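Local coordinates for glutathione synthetase-like effector 30 (Gpa-GSS30-apo) (Globodera pallida, PDB 5OET), which probably acts as an effector of a plant-parasitic nematode, related to the ATP-dependent ligase that joins gamma-glutamylcysteine to glycine, at residues Leu87-Phe101 / Phe516-Val525. Sequence-based numbering, arbitrary orientation.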
ATOM      1  N   LEU A  87       3.993   0.556  10.042  1.00 38.87           N
ATOM      2  CA  LEU A  87       4.466  -0.383  11.046  1.00 39.53           C
ATOM      3  C   LEU A  87       5.950  -0.150  11.298  1.00 40.47           C
ATOM      4  O   LEU A  87       6.718  -0.034  10.350  1.00 41.69           O
ATOM      5  CB  LEU A  87       4.249  -1.808  10.556  1.00 38.99           C
ATOM      6  CG  LEU A  87       2.791  -2.253  10.352  1.00 38.62           C
ATOM      7  CD1 LEU A  87       2.731  -3.625   9.687  1.00 37.58           C
ATOM      8  CD2 LEU A  87       2.013  -2.265  11.653  1.00 37.94           C
ATOM      9  N   PRO A  88       6.376  -0.096  12.566  1.00 41.64           N
ATOM     10  CA  PRO A  88       7.803   0.122  12.770  1.00 42.64           C
ATOM     11  C   PRO A  88       8.670  -0.997  12.162  1.00 41.98           C
ATOM     12  O   PRO A  88       8.320  -2.168  12.223  1.00 41.59           O
ATOM     13  CB  PRO A  88       7.929   0.179  14.295  1.00 43.52           C
ATOM     14  CG  PRO A  88       6.796  -0.639  14.781  1.00 43.50           C
ATOM     15  CD  PRO A  88       5.678  -0.292  13.841  1.00 42.47           C
ATOM     16  N   LEU A  89       9.796  -0.590  11.600  1.00 42.05           N
ATOM     17  CA  LEU A  89      10.625  -1.416  10.745  1.00 42.83           C
ATOM     18  C   LEU A  89      12.100  -1.105  10.973  1.00 42.50           C
ATOM     19  O   LEU A  89      12.472  -0.019  11.433  1.00 43.75           O
ATOM     20  CB  LEU A  89      10.269  -1.162   9.284  1.00 44.63           C
ATOM     21  CG  LEU A  89      10.375   0.299   8.764  1.00 46.92           C
ATOM     22  CD1 LEU A  89      11.676   0.542   8.019  1.00 48.60           C
ATOM     23  CD2 LEU A  89       9.220   0.683   7.847  1.00 47.41           C
ATOM     24  N   SER A  90      12.938  -2.079  10.679  1.00 41.21           N
ATOM     25  CA  SER A  90      14.361  -1.847  10.647  1.00 42.20           C
ATOM     26  C   SER A  90      14.629  -1.281   9.262  1.00 41.73           C
ATOM     27  O   SER A  90      13.938  -1.656   8.297  1.00 40.65           O
ATOM     28  CB  SER A  90      15.126  -3.142  10.863  1.00 42.67           C
ATOM     29  OG  SER A  90      14.788  -4.073   9.859  1.00 42.00           O
ATOM     30  N   LEU A  91      15.602  -0.375   9.165  1.00 40.83           N
ATOM     31  CA  LEU A  91      15.886   0.291   7.903  1.00 40.62           C
ATOM     32  C   LEU A  91      16.476  -0.683   6.881  1.00 41.07           C
ATOM     33  O   LEU A  91      16.136  -0.631   5.682  1.00 41.15           O
ATOM     34  CB  LEU A  91      16.845   1.458   8.116  1.00 42.07           C
ATOM     35  CG  LEU A  91      17.124   2.388   6.920  1.00 42.22           C
ATOM     36  CD1 LEU A  91      15.873   2.989   6.322  1.00 42.09           C
ATOM     37  CD2 LEU A  91      18.041   3.517   7.337  1.00 43.57           C
ATOM     38  N   TYR A  92      17.342  -1.567   7.366  1.00 40.49           N
ATOM     39  CA  TYR A  92      18.050  -2.507   6.537  1.00 41.53           C
ATOM     40  C   TYR A  92      17.842  -3.886   7.112  1.00 41.85           C
ATOM     41  O   TYR A  92      17.528  -4.031   8.305  1.00 41.46           O
ATOM     42  CB  TYR A  92      19.548  -2.158   6.487  1.00 44.46           C
ATOM     43  CG  TYR A  92      19.851  -0.953   5.622  1.00 45.83           C
ATOM     44  CD1 TYR A  92      19.758  -1.037   4.238  1.00 46.12           C
ATOM     45  CD2 TYR A  92      20.201   0.280   6.193  1.00 48.52           C
ATOM     46  CE1 TYR A  92      20.004   0.063   3.434  1.00 47.36           C
ATOM     47  CE2 TYR A  92      20.458   1.404   5.391  1.00 49.46           C
ATOM     48  CZ  TYR A  92      20.353   1.286   4.003  1.00 49.21           C
ATOM     49  OH  TYR A  92      20.608   2.358   3.170  1.00 49.38           O
ATOM     50  N   PRO A  93      18.002  -4.917   6.272  1.00 42.66           N
ATOM     51  CA  PRO A  93      17.805  -6.266   6.779  1.00 43.35           C
ATOM     52  C   PRO A  93      18.940  -6.638   7.717  1.00 45.09           C
ATOM     53  O   PRO A  93      20.077  -6.261   7.477  1.00 46.20           O
ATOM     54  CB  PRO A  93      17.772  -7.131   5.513  1.00 43.24           C
ATOM     55  CG  PRO A  93      18.396  -6.321   4.443  1.00 43.37           C
ATOM     56  CD  PRO A  93      18.339  -4.885   4.841  1.00 42.83           C
ATOM     57  N   SER A  94      18.613  -7.308   8.812  1.00 47.02           N
ATOM     58  CA  SER A  94      19.608  -7.676   9.825  1.00 49.27           C
ATOM     59  C   SER A  94      20.318  -8.935   9.349  1.00 49.89           C
ATOM     60  O   SER A  94      19.683  -9.792   8.733  1.00 48.24           O
ATOM     61  CB  SER A  94      18.945  -7.931  11.182  1.00 49.96           C
ATOM     62  OG  SER A  94      18.466  -6.719  11.757  1.00 51.05           O
ATOM     63  N   PRO A  95      21.633  -9.045   9.611  1.00 51.00           N
ATOM     64  CA  PRO A  95      22.346 -10.254   9.190  1.00 52.32           C
ATOM     65  C   PRO A  95      21.937 -11.488  10.002  1.00 53.38           C
ATOM     66  O   PRO A  95      21.605 -11.383  11.184  1.00 54.02           O
ATOM     67  CB  PRO A  95      23.815  -9.911   9.420  1.00 52.63           C
ATOM     68  CG  PRO A  95      23.792  -8.830  10.436  1.00 52.60           C
ATOM     69  CD  PRO A  95      22.538  -8.056  10.218  1.00 51.37           C
ATOM     70  N   PHE A  96      21.954 -12.642   9.349  1.00 53.99           N
ATOM     71  CA  PHE A  96      21.512 -13.892   9.950  1.00 53.88           C
ATOM     72  C   PHE A  96      22.283 -15.040   9.254  1.00 54.11           C
ATOM     73  O   PHE A  96      22.444 -15.024   8.023  1.00 52.90           O
ATOM     74  CB  PHE A  96      19.970 -14.057   9.809  1.00 52.42           C
ATOM     75  CG  PHE A  96      19.371 -15.051  10.783  1.00 52.28           C
ATOM     76  CD1 PHE A  96      19.022 -14.662  12.068  1.00 51.79           C
ATOM     77  CD2 PHE A  96      19.187 -16.389  10.422  1.00 52.87           C
ATOM     78  CE1 PHE A  96      18.498 -15.579  12.971  1.00 51.83           C
ATOM     79  CE2 PHE A  96      18.662 -17.312  11.325  1.00 52.48           C
ATOM     80  CZ  PHE A  96      18.315 -16.902  12.599  1.00 51.85           C
ATOM     81  N   PRO A  97      22.786 -16.018  10.036  1.00 53.68           N
ATOM     82  CA  PRO A  97      23.521 -17.134   9.435  1.00 54.92           C
ATOM     83  C   PRO A  97      22.730 -17.931   8.405  1.00 54.00           C
ATOM     84  O   PRO A  97      21.627 -18.329   8.696  1.00 55.19           O
ATOM     85  CB  PRO A  97      23.858 -18.004  10.643  1.00 55.87           C
ATOM     86  CG  PRO A  97      24.032 -17.025  11.742  1.00 55.73           C
ATOM     87  CD  PRO A  97      22.981 -15.974  11.495  1.00 53.73           C
ATOM     88  N   ARG A  98      23.291 -18.159   7.223  1.00 54.60           N
ATOM     89  CA  ARG A  98      22.642 -18.964   6.197  1.00 55.34           C
ATOM     90  C   ARG A  98      22.251 -20.371   6.649  1.00 56.11           C
ATOM     91  O   ARG A  98      21.185 -20.865   6.286  1.00 56.78           O
ATOM     92  CB  ARG A  98      23.547 -19.097   4.973  1.00 57.89           C
ATOM     93  CG  ARG A  98      22.960 -19.882   3.796  1.00 59.41           C
ATOM     94  CD  ARG A  98      23.801 -19.751   2.535  1.00 61.44           C
ATOM     95  NE  ARG A  98      23.626 -18.425   1.914  1.00 61.94           N
ATOM     96  CZ  ARG A  98      24.496 -17.404   1.939  1.00 61.85           C
ATOM     97  NH1 ARG A  98      25.677 -17.491   2.572  1.00 63.80           N
ATOM     98  NH2 ARG A  98      24.173 -16.277   1.324  1.00 60.37           N
ATOM     99  N   LYS A  99      23.110 -21.035   7.411  1.00 57.83           N
ATOM    100  CA  LYS A  99      22.866 -22.446   7.730  1.00 58.70           C
ATOM    101  C   LYS A  99      21.656 -22.598   8.624  1.00 55.69           C
ATOM    102  O   LYS A  99      20.831 -23.483   8.394  1.00 55.01           O
ATOM    103  CB  LYS A  99      24.103 -23.141   8.321  1.00 62.31           C
ATOM    104  CG  LYS A  99      25.006 -23.689   7.212  1.00 66.19           C
ATOM    105  CD  LYS A  99      26.402 -24.097   7.647  1.00 68.94           C
ATOM    106  CE  LYS A  99      27.268 -24.302   6.414  1.00 70.93           C
ATOM    107  NZ  LYS A  99      28.277 -25.385   6.603  1.00 74.24           N
ATOM    108  N   LEU A 100      21.539 -21.707   9.603  1.00 52.84           N
ATOM    109  CA  LEU A 100      20.454 -21.761  10.595  1.00 50.52           C
ATOM    110  C   LEU A 100      19.082 -21.420   9.989  1.00 48.56           C
ATOM    111  O   LEU A 100      18.065 -22.001  10.356  1.00 47.67           O
ATOM    112  CB  LEU A 100      20.757 -20.841  11.788  1.00 49.04           C
ATOM    113  CG  LEU A 100      22.116 -20.998  12.480  1.00 50.06           C
ATOM    114  CD1 LEU A 100      22.106 -20.210  13.779  1.00 49.81           C
ATOM    115  CD2 LEU A 100      22.511 -22.443  12.716  1.00 51.32           C
ATOM    116  N   PHE A 101      19.060 -20.464   9.072  1.00 48.17           N
ATOM    117  CA  PHE A 101      17.853 -20.147   8.338  1.00 46.90           C
ATOM    118  C   PHE A 101      17.399 -21.350   7.539  1.00 47.64           C
ATOM    119  O   PHE A 101      16.224 -21.676   7.538  1.00 48.54           O
ATOM    120  CB  PHE A 101      18.085 -18.963   7.403  1.00 46.07           C
ATOM    121  CG  PHE A 101      16.919 -18.653   6.520  1.00 45.24           C
ATOM    122  CD1 PHE A 101      15.934 -17.772   6.939  1.00 44.17           C
ATOM    123  CD2 PHE A 101      16.797 -19.246   5.256  1.00 46.14           C
ATOM    124  CE1 PHE A 101      14.853 -17.468   6.118  1.00 43.48           C
ATOM    125  CE2 PHE A 101      15.709 -18.950   4.436  1.00 45.43           C
ATOM    126  CZ  PHE A 101      14.739 -18.056   4.872  1.00 43.73           C
ATOM    127  N   PHE A 516       9.318  -3.485  23.163  1.00 76.11           N
ATOM    128  CA  PHE A 516       8.966  -2.905  21.875  1.00 76.52           C
ATOM    129  C   PHE A 516       9.851  -3.484  20.766  1.00 73.06           C
ATOM    130  O   PHE A 516      11.103  -3.497  20.883  1.00 72.71           O
ATOM    131  CB  PHE A 516       9.086  -1.370  21.897  1.00 81.22           C
ATOM    132  CG  PHE A 516       9.093  -0.754  20.519  1.00 85.40           C
ATOM    133  CD1 PHE A 516      10.282  -0.655  19.788  1.00 86.14           C
ATOM    134  CD2 PHE A 516       7.904  -0.307  19.928  1.00 87.78           C
ATOM    135  CE1 PHE A 516      10.283  -0.126  18.502  1.00 87.82           C
ATOM    136  CE2 PHE A 516       7.906   0.238  18.648  1.00 86.46           C
ATOM    137  CZ  PHE A 516       9.092   0.320  17.935  1.00 87.30           C
ATOM    138  N   SER A 517       9.201  -3.900  19.677  1.00 64.50           N
ATOM    139  CA  SER A 517       9.867  -4.628  18.616  1.00 60.14           C
ATOM    140  C   SER A 517       9.551  -4.031  17.242  1.00 56.84           C
ATOM    141  O   SER A 517       8.777  -3.082  17.134  1.00 58.12           O
ATOM    142  CB  SER A 517       9.462  -6.090  18.662  1.00 58.89           C
ATOM    143  OG  SER A 517       8.312  -6.299  17.876  1.00 60.28           O
ATOM    144  N   VAL A 518      10.144  -4.609  16.203  1.00 52.11           N
ATOM    145  CA  VAL A 518      10.230  -3.977  14.901  1.00 49.18           C
ATOM    146  C   VAL A 518      10.234  -5.064  13.818  1.00 46.97           C
ATOM    147  O   VAL A 518      10.815  -6.108  13.993  1.00 45.42           O
ATOM    148  CB  VAL A 518      11.499  -3.079  14.886  1.00 49.48           C
ATOM    149  CG1 VAL A 518      12.324  -3.199  13.611  1.00 49.76           C
ATOM    150  CG2 VAL A 518      11.130  -1.638  15.139  1.00 49.43           C
ATOM    151  N   TYR A 519       9.584  -4.826  12.696  1.00 46.54           N
ATOM    152  CA  TYR A 519       9.604  -5.810  11.630  1.00 45.63           C
ATOM    153  C   TYR A 519      10.924  -5.722  10.940  1.00 44.94           C
ATOM    154  O   TYR A 519      11.484  -4.660  10.793  1.00 45.25           O
ATOM    155  CB  TYR A 519       8.481  -5.581  10.633  1.00 45.87           C
ATOM    156  CG  TYR A 519       7.169  -5.944  11.220  1.00 47.90           C
ATOM    157  CD1 TYR A 519       6.695  -7.269  11.182  1.00 47.88           C
ATOM    158  CD2 TYR A 519       6.395  -4.973  11.865  1.00 49.23           C
ATOM    159  CE1 TYR A 519       5.476  -7.602  11.757  1.00 47.28           C
ATOM    160  CE2 TYR A 519       5.184  -5.293  12.444  1.00 49.66           C
ATOM    161  CZ  TYR A 519       4.738  -6.607  12.391  1.00 49.03           C
ATOM    162  OH  TYR A 519       3.551  -6.861  12.983  1.00 49.95           O
ATOM    163  N   ASP A 520      11.406  -6.855  10.491  1.00 45.04           N
ATOM    164  CA  ASP A 520      12.731  -6.942   9.940  1.00 46.87           C
ATOM    165  C   ASP A 520      12.690  -8.008   8.853  1.00 45.36           C
ATOM    166  O   ASP A 520      11.658  -8.614   8.636  1.00 45.34           O
ATOM    167  CB  ASP A 520      13.698  -7.316  11.071  1.00 49.41           C
ATOM    168  CG  ASP A 520      15.130  -6.919  10.784  1.00 52.42           C
ATOM    169  OD1 ASP A 520      15.505  -6.828   9.587  1.00 54.80           O
ATOM    170  OD2 ASP A 520      15.897  -6.695  11.757  1.00 54.91           O
ATOM    171  N   SER A 521      13.787  -8.216   8.156  1.00 45.22           N
ATOM    172  CA  SER A 521      13.914  -9.375   7.282  1.00 46.54           C
ATOM    173  C   SER A 521      15.391  -9.828   7.229  1.00 46.28           C
ATOM    174  O   SER A 521      16.294  -9.020   7.402  1.00 44.48           O
ATOM    175  CB  SER A 521      13.347  -9.067   5.886  1.00 46.59           C
ATOM    176  OG  SER A 521      14.234  -8.266   5.143  1.00 47.40           O
ATOM    177  N   PRO A 522      15.632 -11.127   7.013  1.00 45.74           N
ATOM    178  CA  PRO A 522      16.983 -11.618   7.168  1.00 47.30           C
ATOM    179  C   PRO A 522      17.841 -11.301   5.957  1.00 47.86           C
ATOM    180  O   PRO A 522      17.332 -11.299   4.831  1.00 49.36           O
ATOM    181  CB  PRO A 522      16.782 -13.126   7.297  1.00 46.98           C
ATOM    182  CG  PRO A 522      15.610 -13.385   6.428  1.00 46.44           C
ATOM    183  CD  PRO A 522      14.725 -12.181   6.546  1.00 45.36           C
ATOM    184  N   TYR A 523      19.113 -10.985   6.207  1.00 48.26           N
ATOM    185  CA  TYR A 523      20.142 -10.972   5.175  1.00 49.25           C
ATOM    186  C   TYR A 523      21.089 -12.137   5.485  1.00 50.22           C
ATOM    187  O   TYR A 523      21.773 -12.133   6.506  1.00 48.59           O
ATOM    188  CB  TYR A 523      20.894  -9.637   5.147  1.00 49.00           C
ATOM    189  CG  TYR A 523      21.753  -9.449   3.916  1.00 49.03           C
ATOM    190  CD1 TYR A 523      23.060  -9.947   3.866  1.00 50.44           C
ATOM    191  CD2 TYR A 523      21.262  -8.773   2.796  1.00 47.78           C
ATOM    192  CE1 TYR A 523      23.856  -9.761   2.743  1.00 51.09           C
ATOM    193  CE2 TYR A 523      22.045  -8.599   1.664  1.00 48.93           C
ATOM    194  CZ  TYR A 523      23.339  -9.095   1.636  1.00 50.49           C
ATOM    195  OH  TYR A 523      24.117  -8.909   0.512  1.00 51.92           O
ATOM    196  N   LEU A 524      21.114 -13.132   4.603  1.00 51.23           N
ATOM    197  CA  LEU A 524      21.819 -14.377   4.872  1.00 54.30           C
ATOM    198  C   LEU A 524      23.306 -14.266   4.648  1.00 57.93           C
ATOM    199  O   LEU A 524      23.831 -14.492   3.565  1.00 61.10           O
ATOM    200  CB  LEU A 524      21.233 -15.545   4.094  1.00 54.43           C
ATOM    201  CG  LEU A 524      19.768 -15.805   4.453  1.00 52.36           C
ATOM    202  CD1 LEU A 524      19.309 -16.982   3.608  1.00 53.65           C
ATOM    203  CD2 LEU A 524      19.530 -16.039   5.943  1.00 50.67           C
ATOM    204  N   VAL A 525      23.950 -13.865   5.726  1.00 60.66           N
ATOM    205  CA  VAL A 525      25.380 -13.933   5.926  1.00 63.05           C
ATOM    206  C   VAL A 525      25.926 -15.381   5.751  1.00 67.10           C
ATOM    207  O   VAL A 525      25.662 -16.306   6.546  1.00 66.06           O
ATOM    208  CB  VAL A 525      25.672 -13.349   7.335  1.00 63.54           C
ATOM    209  CG1 VAL A 525      26.934 -13.905   7.958  1.00 66.95           C
ATOM    210  CG2 VAL A 525      25.685 -11.827   7.259  1.00 62.77           C
TER
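L89 with Y519, then P95 with Y523 and F96 with L524, make a buried backbone pairing in two parts, a single bridge followed by a short parallel pairing, within the large mixed sheet, where 94-96 pairs with the C-terminal strand. Y519 N donates to P88 O at 3.0 Å and S90 N to Y519 O, before the chain makes a short loop at L91 to P93. Pairing resumes beyond that loop: Y523 N reaches S94 O at 2.9 Å, and F96 N reaches Y523 O. The latter oxygen also accepts V525 N from the opposite face of its carbonyl plane.

At the break, D520 pins the loop. Its CG stands anti to the backbone N (chi1 -157°), turning the carboxylate in among the serines. S94 OG donates to the syn side of D520 OD2 at 2.6 Å, while OD1 takes S94 N on its syn side and S521 N on its anti side. S502 and N456 bond to D520 OD2 and S94 OG respectively, tying this polar knot into neighbouring strands.

Apolar side chains pack around both paired stretches. L87 CB lies 4.0 Å from Y519 CD2, and V518 CG2 meets P88 CB. Farther along, L524 CD2 lies 3.6 Å from F101 CB, and L524 CD1 sits by F101 CD2; the two side chains cross at about a right angle. P95 CB touches V525 CG2. Just past P97, the N-cap, R98 N bonds to V525 O at 3.1 Å. The C-terminal strand, also antiparallel to 490-504, thus joins an early strand-to-helix connection to the large mixed sheet of an ATP-grasp, glutathione synthetase-type fold.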